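Local atomic coordinates of periplasmic beta-glucosidase (Pseudomonas aeruginosa, PDB entry 6R5O), a protein that probably hydrolyses terminal, non-reducing beta-D-glucosyl residues in the periplasm, releasing beta-D-glucose, and binds a magnesium ion. Residues 87-92 with 539-544; 627-632 with 726-731; 379-384 with 470-475; 216-221 with 249-254; 653-658 with 716-721. The protein carries 1 engineered substitution. One frame throughout, in Å; residues are numbered along the deposited sequence.

Interaction 1 of 5, residues 87-92 with 539-544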
# COMPACT_ATOMS: atom_id res chain seq x y z
N ILE A 87 13.52 30.75 8.32
CA ILE A 87 12.99 29.39 8.01
C ILE A 87 13.12 28.52 9.26
O ILE A 87 14.24 28.35 9.76
CB ILE A 87 13.73 28.80 6.80
CG1 ILE A 87 13.82 29.81 5.65
CG2 ILE A 87 13.11 27.48 6.36
CD1 ILE A 87 12.51 30.46 5.29
N PHE A 88 12.01 28.00 9.75
CA PHE A 88 11.95 27.09 10.92
C PHE A 88 12.15 25.66 10.44
O PHE A 88 12.17 25.41 9.23
CB PHE A 88 10.63 27.27 11.65
CG PHE A 88 10.51 28.63 12.28
CD1 PHE A 88 10.08 29.71 11.53
CD2 PHE A 88 10.89 28.84 13.59
CE1 PHE A 88 9.99 30.97 12.09
CE2 PHE A 88 10.81 30.10 14.15
CZ PHE A 88 10.37 31.17 13.40
N PRO A 89 12.31 24.68 11.37
CA PRO A 89 12.27 23.28 10.96
C PRO A 89 11.12 23.11 9.96
O PRO A 89 10.15 23.86 10.00
CB PRO A 89 12.09 22.54 12.30
CG PRO A 89 12.78 23.44 13.31
CD PRO A 89 12.53 24.85 12.82
N ILE A 90 11.29 22.19 9.01
CA ILE A 90 10.19 21.58 8.20
C ILE A 90 9.13 21.07 9.19
O ILE A 90 9.51 20.69 10.35
CB ILE A 90 10.74 20.46 7.29
CG1 ILE A 90 11.45 19.37 8.11
CG2 ILE A 90 11.63 21.03 6.18
CD1 ILE A 90 11.45 18.00 7.47
N SER A 91 7.87 21.05 8.76
CA SER A 91 6.67 20.81 9.61
C SER A 91 6.82 19.52 10.42
O SER A 91 6.46 19.52 11.62
CB SER A 91 5.40 20.81 8.80
OG SER A 91 4.99 22.13 8.47
N LEU A 92 7.30 18.45 9.80
CA LEU A 92 7.55 17.15 10.48
C LEU A 92 8.51 17.44 11.65
O LEU A 92 8.31 16.87 12.75
CB LEU A 92 8.11 16.15 9.46
CG LEU A 92 8.36 14.71 9.92
CD1 LEU A 92 7.14 14.09 10.56
CD2 LEU A 92 8.84 13.87 8.74
N TRP A 539 16.15 16.48 11.07
CA TRP A 539 15.21 16.83 9.97
C TRP A 539 15.92 17.78 8.99
O TRP A 539 17.06 17.48 8.64
CB TRP A 539 13.93 17.43 10.57
CG TRP A 539 13.41 16.63 11.73
CD1 TRP A 539 13.49 16.96 13.06
CD2 TRP A 539 12.76 15.35 11.68
NE1 TRP A 539 12.91 15.99 13.83
CE2 TRP A 539 12.46 14.98 13.02
CE3 TRP A 539 12.38 14.49 10.65
CZ2 TRP A 539 11.81 13.79 13.34
CZ3 TRP A 539 11.74 13.31 10.97
CH2 TRP A 539 11.46 12.97 12.30
N PHE A 540 15.29 18.87 8.56
CA PHE A 540 16.01 20.07 8.05
C PHE A 540 15.67 21.26 8.97
O PHE A 540 14.57 21.80 8.80
CB PHE A 540 15.65 20.36 6.58
CG PHE A 540 15.90 19.23 5.61
CD1 PHE A 540 17.17 18.68 5.47
CD2 PHE A 540 14.87 18.76 4.80
CE1 PHE A 540 17.39 17.66 4.55
CE2 PHE A 540 15.10 17.73 3.89
CZ PHE A 540 16.36 17.19 3.76
N SER A 541 16.58 21.66 9.87
CA SER A 541 16.27 22.47 11.09
C SER A 541 16.31 23.99 10.85
O SER A 541 16.17 24.74 11.85
CB SER A 541 17.15 22.05 12.24
OG SER A 541 16.53 21.02 13.00
N GLY A 542 16.46 24.45 9.61
CA GLY A 542 16.18 25.85 9.21
C GLY A 542 17.40 26.75 9.30
O GLY A 542 18.53 26.22 9.38
N THR A 543 17.17 28.08 9.28
CA THR A 543 18.19 29.16 9.17
C THR A 543 19.18 29.08 10.34
O THR A 543 20.39 29.30 10.08
CB THR A 543 17.54 30.55 9.05
OG1 THR A 543 16.96 30.64 7.75
CG2 THR A 543 18.50 31.71 9.26
N GLU A 544 18.70 28.77 11.55
CA GLU A 544 19.57 28.60 12.75
C GLU A 544 19.77 27.11 13.05
O GLU A 544 20.01 26.78 14.24
CB GLU A 544 18.98 29.32 13.96
CG GLU A 544 19.08 30.83 13.89
CD GLU A 544 20.48 31.39 14.06
OE1 GLU A 544 21.13 31.14 15.12
OE2 GLU A 544 20.91 32.10 13.12

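Interaction 2 of 5, residues 627-632 with 726-731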
# COMPACT_ATOMS: atom_id res chain seq x y z
N SER A 627 -9.81 8.12 38.23
CA SER A 627 -10.82 8.84 39.04
C SER A 627 -11.93 7.87 39.48
O SER A 627 -12.26 7.87 40.68
CB SER A 627 -11.36 9.98 38.24
OG SER A 627 -12.32 10.71 38.97
N SER A 628 -12.49 7.10 38.54
CA SER A 628 -13.63 6.17 38.78
C SER A 628 -13.52 4.92 37.90
O SER A 628 -12.96 4.98 36.79
CB SER A 628 -14.95 6.88 38.58
OG SER A 628 -15.38 6.83 37.22
N GLU A 629 -14.10 3.82 38.40
CA GLU A 629 -14.16 2.49 37.73
C GLU A 629 -15.22 2.50 36.61
O GLU A 629 -15.15 1.63 35.73
CB GLU A 629 -14.53 1.43 38.77
CG GLU A 629 -13.40 1.14 39.73
CD GLU A 629 -12.47 0.02 39.29
OE1 GLU A 629 -12.29 -0.17 38.07
OE2 GLU A 629 -11.92 -0.66 40.18
N ARG A 630 -16.19 3.42 36.70
CA ARG A 630 -17.44 3.44 35.89
C ARG A 630 -17.84 4.90 35.62
O ARG A 630 -18.09 5.63 36.57
CB ARG A 630 -18.56 2.73 36.65
CG ARG A 630 -18.34 1.23 36.80
CD ARG A 630 -19.14 0.61 37.93
NE ARG A 630 -20.50 1.14 37.95
CZ ARG A 630 -21.49 0.75 37.14
NH1 ARG A 630 -21.29 -0.21 36.25
NH2 ARG A 630 -22.68 1.30 37.25
N LEU A 631 -17.95 5.28 34.35
CA LEU A 631 -18.27 6.65 33.89
C LEU A 631 -19.74 6.74 33.45
O LEU A 631 -20.16 5.89 32.65
CB LEU A 631 -17.34 7.00 32.72
CG LEU A 631 -17.47 8.42 32.16
CD1 LEU A 631 -16.89 9.42 33.14
CD2 LEU A 631 -16.82 8.56 30.81
N ALA A 632 -20.48 7.73 33.96
CA ALA A 632 -21.86 8.06 33.52
C ALA A 632 -21.80 8.88 32.24
O ALA A 632 -20.82 9.63 32.08
CB ALA A 632 -22.60 8.81 34.61
N GLU A 726 1.85 1.39 30.64
CA GLU A 726 1.01 0.67 31.63
C GLU A 726 -0.44 1.15 31.46
O GLU A 726 -0.63 2.39 31.24
CB GLU A 726 1.47 1.01 33.04
CG GLU A 726 2.48 0.05 33.62
CD GLU A 726 2.30 0.00 35.11
OE1 GLU A 726 2.94 0.82 35.80
OE2 GLU A 726 1.46 -0.80 35.58
N SER A 727 -1.43 0.26 31.59
CA SER A 727 -2.86 0.63 31.41
C SER A 727 -3.74 0.21 32.59
O SER A 727 -3.40 -0.75 33.30
CB SER A 727 -3.41 0.13 30.10
OG SER A 727 -3.46 -1.28 30.06
N ARG A 728 -4.81 0.98 32.78
CA ARG A 728 -5.97 0.66 33.65
C ARG A 728 -7.23 0.72 32.79
O ARG A 728 -7.20 1.43 31.74
CB ARG A 728 -6.02 1.61 34.85
CG ARG A 728 -4.92 1.38 35.87
CD ARG A 728 -4.90 -0.01 36.45
NE ARG A 728 -6.25 -0.33 36.92
CZ ARG A 728 -6.74 -0.00 38.11
NH1 ARG A 728 -7.99 -0.33 38.42
NH2 ARG A 728 -6.00 0.64 38.99
N SER A 729 -8.28 -0.01 33.19
CA SER A 729 -9.58 -0.12 32.47
C SER A 729 -10.68 0.60 33.25
O SER A 729 -10.64 0.55 34.50
CB SER A 729 -9.93 -1.56 32.23
OG SER A 729 -9.13 -2.12 31.18
N PHE A 730 -11.61 1.25 32.54
CA PHE A 730 -12.88 1.82 33.06
C PHE A 730 -14.02 1.33 32.16
O PHE A 730 -13.75 1.01 30.98
CB PHE A 730 -12.80 3.35 33.18
CG PHE A 730 -13.00 4.16 31.92
CD1 PHE A 730 -14.27 4.47 31.47
CD2 PHE A 730 -11.92 4.63 31.19
CE1 PHE A 730 -14.46 5.20 30.30
CE2 PHE A 730 -12.11 5.37 30.03
CZ PHE A 730 -13.38 5.66 29.59
N THR A 731 -15.25 1.28 32.70
CA THR A 731 -16.50 0.91 31.99
C THR A 731 -17.33 2.17 31.72
O THR A 731 -17.59 2.90 32.69
CB THR A 731 -17.30 -0.12 32.81
OG1 THR A 731 -16.39 -1.07 33.36
CG2 THR A 731 -18.35 -0.83 31.98

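Interaction 3 of 5, residues 379-384 with 470-475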
# COMPACT_ATOMS: atom_id res chain seq x y z
N GLY A 379 38.91 19.37 22.75
CA GLY A 379 39.90 18.55 22.01
C GLY A 379 39.85 18.72 20.50
O GLY A 379 39.65 19.85 20.03
N ARG A 380 40.04 17.61 19.78
CA ARG A 380 39.98 17.52 18.29
C ARG A 380 38.74 16.71 17.89
O ARG A 380 38.51 15.62 18.46
CB ARG A 380 41.25 16.89 17.73
CG ARG A 380 42.52 17.61 18.16
CD ARG A 380 43.78 17.05 17.51
NE ARG A 380 44.45 18.14 16.80
CZ ARG A 380 44.51 18.29 15.48
NH1 ARG A 380 45.14 19.33 14.95
NH2 ARG A 380 43.95 17.41 14.67
N ILE A 381 37.98 17.25 16.93
CA ILE A 381 36.65 16.74 16.50
C ILE A 381 36.63 16.77 14.97
O ILE A 381 36.85 17.85 14.40
CB ILE A 381 35.53 17.59 17.14
CG1 ILE A 381 35.46 17.39 18.65
CG2 ILE A 381 34.19 17.31 16.48
CD1 ILE A 381 34.68 18.46 19.39
N ALA A 382 36.42 15.61 14.35
CA ALA A 382 36.28 15.46 12.88
C ALA A 382 34.83 15.74 12.46
O ALA A 382 33.92 15.12 13.02
CB ALA A 382 36.71 14.08 12.46
N VAL A 383 34.62 16.64 11.51
CA VAL A 383 33.27 16.94 10.95
C VAL A 383 33.26 16.46 9.49
O VAL A 383 33.86 17.14 8.64
CB VAL A 383 32.93 18.44 11.10
CG1 VAL A 383 31.53 18.76 10.63
CG2 VAL A 383 33.13 18.90 12.53
N ILE A 384 32.62 15.32 9.22
CA ILE A 384 32.59 14.65 7.89
C ILE A 384 31.14 14.45 7.42
O ILE A 384 30.31 14.03 8.23
CB ILE A 384 33.34 13.30 7.95
CG1 ILE A 384 34.79 13.49 8.40
CG2 ILE A 384 33.23 12.51 6.64
CD1 ILE A 384 35.13 12.71 9.64
N ALA A 470 41.82 12.61 14.78
CA ALA A 470 40.84 13.22 15.70
C ALA A 470 40.62 12.34 16.94
O ALA A 470 41.13 11.22 16.97
CB ALA A 470 39.55 13.47 14.97
N ASP A 471 39.90 12.87 17.93
CA ASP A 471 39.51 12.15 19.17
C ASP A 471 38.19 11.40 18.92
O ASP A 471 38.01 10.33 19.53
CB ASP A 471 39.41 13.10 20.36
CG ASP A 471 40.74 13.73 20.77
OD1 ASP A 471 41.71 12.97 20.98
OD2 ASP A 471 40.80 14.97 20.88
N LEU A 472 37.31 11.95 18.07
CA LEU A 472 36.01 11.35 17.67
C LEU A 472 35.46 12.00 16.38
O LEU A 472 35.88 13.13 16.05
CB LEU A 472 35.01 11.48 18.83
CG LEU A 472 34.73 12.90 19.30
CD1 LEU A 472 33.59 13.54 18.51
CD2 LEU A 472 34.42 12.92 20.80
N VAL A 473 34.55 11.30 15.70
CA VAL A 473 33.94 11.75 14.42
C VAL A 473 32.49 12.18 14.68
O VAL A 473 31.80 11.52 15.45
CB VAL A 473 34.04 10.67 13.33
CG1 VAL A 473 33.22 11.02 12.09
CG2 VAL A 473 35.49 10.42 12.93
N VAL A 474 32.06 13.25 14.02
CA VAL A 474 30.65 13.72 13.91
C VAL A 474 30.28 13.70 12.42
O VAL A 474 30.87 14.50 11.66
CB VAL A 474 30.49 15.12 14.53
CG1 VAL A 474 29.16 15.76 14.15
CG2 VAL A 474 30.65 15.11 16.04
N ALA A 475 29.37 12.81 12.03
CA ALA A 475 29.04 12.51 10.62
C ALA A 475 27.71 13.17 10.24
O ALA A 475 26.68 12.84 10.86
CB ALA A 475 29.00 11.02 10.40

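Interaction 4 of 5, residues 216-221 with 249-254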
# COMPACT_ATOMS: atom_id res chain seq x y z
N ALA A 216 -10.24 29.04 9.14
CA ALA A 216 -9.49 29.16 7.86
C ALA A 216 -10.36 29.93 6.85
O ALA A 216 -11.54 29.62 6.73
CB ALA A 216 -9.12 27.80 7.34
N GLY A 217 -9.79 30.90 6.16
CA GLY A 217 -10.52 31.75 5.21
C GLY A 217 -10.62 31.12 3.83
O GLY A 217 -11.50 31.54 3.04
N ALA A 218 -9.74 30.16 3.51
CA ALA A 218 -9.65 29.51 2.18
C ALA A 218 -9.29 28.03 2.31
O ALA A 218 -8.76 27.61 3.37
CB ALA A 218 -8.66 30.23 1.30
N VAL A 219 -9.58 27.26 1.25
CA VAL A 219 -9.26 25.80 1.16
C VAL A 219 -8.74 25.53 -0.25
O VAL A 219 -9.38 25.97 -1.24
CB VAL A 219 -10.46 24.91 1.53
CG1 VAL A 219 -10.25 23.46 1.09
CG2 VAL A 219 -10.79 24.96 3.02
N MET A 220 -7.59 24.86 -0.33
CA MET A 220 -6.96 24.43 -1.60
C MET A 220 -7.30 22.96 -1.84
O MET A 220 -7.09 22.11 -0.94
CB MET A 220 -5.45 24.59 -1.59
CG MET A 220 -4.89 24.52 -3.00
SD MET A 220 -3.34 25.41 -3.15
CE MET A 220 -2.49 24.76 -1.71
N VAL A 221 -7.78 22.67 -3.05
CA VAL A 221 -8.23 21.31 -3.42
C VAL A 221 -7.04 20.53 -3.99
O VAL A 221 -6.33 21.06 -4.87
CB VAL A 221 -9.40 21.37 -4.41
CG1 VAL A 221 -9.87 19.97 -4.76
CG2 VAL A 221 -10.55 22.21 -3.87
N LYS A 249 -17.77 28.75 5.01
CA LYS A 249 -18.31 29.99 4.40
C LYS A 249 -17.32 30.56 3.38
O LYS A 249 -17.71 31.46 2.61
CB LYS A 249 -18.59 31.00 5.52
CG LYS A 249 -19.92 30.82 6.25
CD LYS A 249 -19.79 30.32 7.68
CE LYS A 249 -21.02 30.64 8.50
NZ LYS A 249 -21.35 29.55 9.44
N GLY A 250 -16.08 30.05 3.36
CA GLY A 250 -14.93 30.74 2.75
C GLY A 250 -14.76 30.45 1.26
O GLY A 250 -15.77 30.28 0.56
N LEU A 251 -13.50 30.40 0.83
CA LEU A 251 -13.05 30.38 -0.59
C LEU A 251 -12.37 29.04 -0.89
O LEU A 251 -11.51 28.62 -0.08
CB LEU A 251 -12.08 31.55 -0.76
CG LEU A 251 -11.47 31.71 -2.15
CD1 LEU A 251 -12.47 32.33 -3.11
CD2 LEU A 251 -10.21 32.55 -2.10
N THR A 252 -12.73 28.38 -2.00
CA THR A 252 -12.03 27.16 -2.51
C THR A 252 -11.07 27.57 -3.63
O THR A 252 -11.47 28.37 -4.51
CB THR A 252 -12.98 26.04 -2.95
OG1 THR A 252 -13.88 26.53 -3.95
CG2 THR A 252 -13.73 25.46 -1.78
N ILE A 253 -9.83 27.05 -3.58
CA ILE A 253 -8.75 27.37 -4.56
C ILE A 253 -8.23 26.07 -5.19
O ILE A 253 -7.89 25.13 -4.44
CB ILE A 253 -7.64 28.21 -3.91
CG1 ILE A 253 -8.20 29.44 -3.18
CG2 ILE A 253 -6.60 28.63 -4.94
CD1 ILE A 253 -7.26 30.02 -2.15
N SER A 254 -8.17 26.05 -6.52
CA SER A 254 -7.61 24.97 -7.38
C SER A 254 -6.12 24.77 -7.05
O SER A 254 -5.49 25.73 -6.58
CB SER A 254 -7.84 25.33 -8.82
OG SER A 254 -6.76 24.95 -9.65

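Interaction 5 of 5, residues 653-658 with 716-721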
# COMPACT_ATOMS: atom_id res chain seq x y z
N THR A 653 10.60 15.73 28.77
CA THR A 653 9.99 14.53 28.16
C THR A 653 8.57 14.91 27.68
O THR A 653 8.23 16.11 27.70
CB THR A 653 10.08 13.33 29.12
OG1 THR A 653 9.65 12.16 28.42
CG2 THR A 653 9.28 13.49 30.39
N VAL A 654 7.80 13.93 27.21
CA VAL A 654 6.40 14.14 26.72
C VAL A 654 5.57 12.96 27.20
O VAL A 654 5.78 11.84 26.68
CB VAL A 654 6.36 14.28 25.18
CG1 VAL A 654 4.93 14.45 24.69
CG2 VAL A 654 7.25 15.40 24.68
N VAL A 655 4.67 13.19 28.17
CA VAL A 655 3.82 12.12 28.77
C VAL A 655 2.55 12.01 27.92
O VAL A 655 1.84 13.03 27.79
CB VAL A 655 3.53 12.38 30.26
CG1 VAL A 655 2.73 11.26 30.91
CG2 VAL A 655 4.83 12.61 31.03
N GLN A 656 2.32 10.82 27.34
CA GLN A 656 1.33 10.57 26.24
C GLN A 656 0.21 9.66 26.75
O GLN A 656 0.51 8.70 27.50
CB GLN A 656 2.02 9.93 25.04
CG GLN A 656 2.94 10.87 24.28
CD GLN A 656 4.14 10.16 23.71
OE1 GLN A 656 4.04 9.09 23.10
NE2 GLN A 656 5.30 10.75 23.92
N LEU A 657 -1.02 9.98 26.34
CA LEU A 657 -2.26 9.26 26.73
C LEU A 657 -2.82 8.53 25.51
O LEU A 657 -3.21 9.23 24.54
CB LEU A 657 -3.29 10.26 27.26
CG LEU A 657 -4.65 9.66 27.61
CD1 LEU A 657 -4.68 9.16 29.06
CD2 LEU A 657 -5.76 10.67 27.32
N TYR A 658 -2.87 7.20 25.59
CA TYR A 658 -3.41 6.31 24.53
C TYR A 658 -4.67 5.63 25.06
O TYR A 658 -4.71 5.29 26.26
CB TYR A 658 -2.35 5.31 24.08
CG TYR A 658 -1.17 5.96 23.40
CD1 TYR A 658 -1.25 6.39 22.08
CD2 TYR A 658 0.02 6.15 24.08
CE1 TYR A 658 -0.16 6.99 21.45
CE2 TYR A 658 1.11 6.76 23.47
CZ TYR A 658 1.02 7.18 22.15
OH TYR A 658 2.09 7.79 21.55
N VAL A 716 -7.01 2.64 29.01
CA VAL A 716 -6.28 3.94 29.12
C VAL A 716 -4.80 3.63 29.39
O VAL A 716 -4.51 2.97 30.42
CB VAL A 716 -6.89 4.83 30.22
CG1 VAL A 716 -6.15 6.15 30.39
CG2 VAL A 716 -8.36 5.11 29.96
N PHE A 717 -3.92 4.07 28.48
CA PHE A 717 -2.45 3.84 28.50
C PHE A 717 -1.72 5.18 28.65
O PHE A 717 -1.98 6.09 27.83
CB PHE A 717 -1.98 3.23 27.18
CG PHE A 717 -2.35 1.79 26.93
CD1 PHE A 717 -3.53 1.46 26.28
CD2 PHE A 717 -1.46 0.77 27.26
CE1 PHE A 717 -3.84 0.13 26.03
CE2 PHE A 717 -1.77 -0.55 27.01
CZ PHE A 717 -2.97 -0.87 26.40
N VAL A 718 -0.83 5.30 29.64
CA VAL A 718 0.06 6.48 29.80
C VAL A 718 1.51 6.01 29.86
O VAL A 718 1.84 5.13 30.69
CB VAL A 718 -0.32 7.35 31.02
CG1 VAL A 718 0.47 8.65 31.01
CG2 VAL A 718 -1.82 7.65 31.06
N GLY A 719 2.35 6.59 29.00
CA GLY A 719 3.78 6.29 28.89
C GLY A 719 4.48 7.35 28.05
O GLY A 719 3.78 8.23 27.48
N LEU A 720 5.80 7.22 27.92
CA LEU A 720 6.70 8.22 27.28
C LEU A 720 6.89 7.89 25.79
O LEU A 720 7.57 8.68 25.10
CB LEU A 720 8.02 8.24 28.05
CG LEU A 720 7.88 8.43 29.56
CD1 LEU A 720 9.23 8.35 30.25
CD2 LEU A 720 7.18 9.74 29.89
N ASP A 721 6.30 6.79 25.30
CA ASP A 721 6.16 6.47 23.84
C ASP A 721 5.02 5.47 23.64
O ASP A 721 4.55 4.86 24.65
CB ASP A 721 7.48 5.97 23.23
CG ASP A 721 8.01 4.65 23.78
OD1 ASP A 721 7.39 4.09 24.70
OD2 ASP A 721 9.06 4.21 23.30

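Interaction 1 of 5, residues 87-92 with 539-544
Trp539 and Ile90 meet at about a right angle, in a buried contact between two loops that run in nearly opposite directions. Trp539 CB lies 4.0 Å from Ile90 CG1 and the same from Ile90 CD1. Farther out, the six-membered ring of the indole reaches Leu92: CZ3 stands 3.7 Å from Leu92 CD2, with Leu92 CG close by, while CE3 touches the same two atoms more loosely. At the far edge of the indole, NE1 donates to Gly362 O. Ile90 divides its branches between two residues. CG1, held between the backbone N and the carbonyl carbon (chi1 57°), heads for Trp539, whereas CG2 comes to the edge of the Phe540 ring and lies 4.1 Å from Phe540 CB. Hydrogen bonds join the loops at two places. Thr543 N donates to Ile87 O at 3.0 Å, and Gly542 CA adds a CA-H...O contact to the same oxygen at 3.2 Å. In return Ile87 N makes a weak bond to Thr543 OG1. Ile90 N reaches Phe540 O, also weakly, at 3.3 Å. The contact joins the glycosyl hydrolase family 3 N-terminal and C-terminal domains. Ile90 occupies the N-cap position before helix 91-95, and Glu544, salt-bridged to Arg352, that before helix 545-553. Helix 352-362 packs on Phe88 and Pro89, and helix 100-117 also meets Phe88.

Interaction 2 of 5, residues 627-632 with 726-731
Thr731 O is approached by two groups of the short strand 630-631. Leu631 N donates to it at 2.9 Å, nearly along the C=O axis, and Arg630 CA adds a CA-H...O contact at 3.2 Å. Glu629 O plays the matching part one step earlier, accepting Thr731 N at 3.1 Å with the donor tilted 27° from the carbonyl plane. Phe730 CA lies 3.5 Å from the same oxygen. These bonds flank the parallel bridge of Arg630 with Thr731, whose side chains share one face of the sheet. On the other face Leu631 and Phe730 lie side by side and point the same way, Leu631 CD2 being 4.1 Å from Phe730 CE1. The Phe730 ring is set there by a first torsion of 80°, which places CG between the backbone N and the carbonyl carbon. On the solvent side Glu629 bends at its second torsion, bringing OE1 to 4.3 Å from Arg728 NH1; the charges may attract, but the gap is too wide for a salt bridge. Ser729 OG is bonded to Glu713. The side chain of Thr731 is about 8 Å from a bound magnesium ion. Strand 630-631 edges a five-stranded sheet of the fibronectin type III-like beta-sandwich, next to 726-732, which pairs antiparallel with 712-719. Leu631 and Phe730 face Leu637 of strand 637-645, and Phe730 also rests on Leu626 of strand 619-626.

Interaction 3 of 5, residues 379-384 with 470-475
The carboxylate of Asp471 meets the backbone of Arg380, not its guanidinium. Arg380 N donates to Asp471 OD2 at 3.0 Å, arriving on the anti side and 21° out of the carboxylate plane. The guanidinium is turned 78° from that plane and leads away, toward a long, weak ion pair with Asp469. The peptide carbonyl of Arg380 is the second flat group: Asp471 N sits above it, 51° out of its plane, and bonds to Arg380 O at 3.1 Å. One aspartate thus accepts from and donates to the same residue, where strand 380-384 begins. Beyond this point regular parallel pairing takes over. Ala382 N bonds to Leu472 O at 3.1 Å, Val474 N to Ala382 O at 2.8 Å, and Ile384 N to Val474 O at 3.1 Å, so Ala382 is held through both its N-H and its carbonyl. On the face of Ala382, Ile384 and Val473, Ile384 CD1 reaches across to Val473 CG1 at 3.5 Å, the two side chains crossing at about a right angle, and Ala382 CB lies 3.8 Å from Ala470 CB. On the other face, Ile381 CG2 approaches Val474 CG2. These are inner strands of the mixed sheet in the family 3 C-terminal domain, an alpha/beta sandwich. Strand 423-427 bonds to the far side of 380-384, strand 513-518 lies beyond 472-478, and helix 410-418 rests on Val383.

Interaction 4 of 5, residues 216-221 with 249-254
Met220 CG packs against the backbone of the neighbouring strand, 3.4 Å from Ile253 O and somewhat farther from Ser254 O. Its CG stands anti to the backbone N (chi1 -164°), and with the second torsion also extended the chain carries SD and CE away from Ile253; the side chain touches a bound beta-D-glucopyranose. Beside it Ala218 CB meets Ile253 CD1 at 3.7 Å, on the face shared by Ala218, Met220, Leu251 and Ile253. Beneath these side chains the two backbones are laced in parallel: Val219 N to Leu251 O at 2.7 Å, Ile253 N to Val219 O at 2.6 Å, and Val221 N to Ile253 O at 2.8 Å. Strands 218-221 and 251-253 are consecutive barrel strands of the TIM-barrel N-terminal domain, joined by a beta-alpha-beta crossover through helix 235-245. That helix packs on the opposite face, with Leu238 against Val221 and Leu242 against Thr252. Two outer groups hold Thr252: OG1 bonds to Gly282 O and the backbone N to Asp284 OD2. Strand 172-178 bonds to the other side of 218-221, and Asn255 ND2 donates to Val221 O.

Interaction 5 of 5, residues 653-658 with 716-721
Tyr658 and Phe717 form a hydrogen-bonded pair between two antiparallel strands of the fibronectin type III-like beta-sandwich. Among backbone bonds, Tyr658 N reaches Phe717 O at 2.7 Å and almost straight (178°), and Phe717 N returns to Tyr658 O at the same length. Gln656 and Gly719 make a second such pair, with Gln656 N 3.0 Å from Gly719 O. Side-chain polar contacts centre on the Gln656 amide. The Gln656 chain, bent at its second torsion (146°), turns NE2 toward Leu720 O and Val654 O, in two weak bonds, while OE1 accepts from Tyr658 OH at 2.8 Å; the amide thereby has partners at both ends. Most apolar contacts lie on the other face. Leu657 CD1 touches Val716 CG1 at 3.6 Å and Val718 CG2 at 3.8 Å, and Val655 CG1 meets Val718 CG1 at 3.5 Å. Strands 619-626, 637-645 and 688-693 pack against this face. Aromatic contacts lie on the Tyr658 side: its ring meets that of Tyr578, and Lys671 makes a cation-pi contact with Phe717. The Phe717 ring presents its edge to Tyr658 O, which lies 4.0 Å from CD1.

In the fold
Interaction 1 opens first, at residues 87-92, and closes only at 539-544, tying the TIM-barrel domain to the C-terminal domain. Its long loop holds two smaller ones in series: interaction 4 joins consecutive barrel strands, then interaction 3 pairs strands of the second domain's sheet, on the opposite side of the chain's centre. After interaction 1 has closed, interaction 2 opens at 627-632, and its loop contains interaction 5 before ending at 726-731. No loops cross. Interactions 2 and 5 touch, because strands 712-719 and 726-732 are neighbours in one sheet of the sandwich, with Phe730 packed on Val716; the other contacts stand apart.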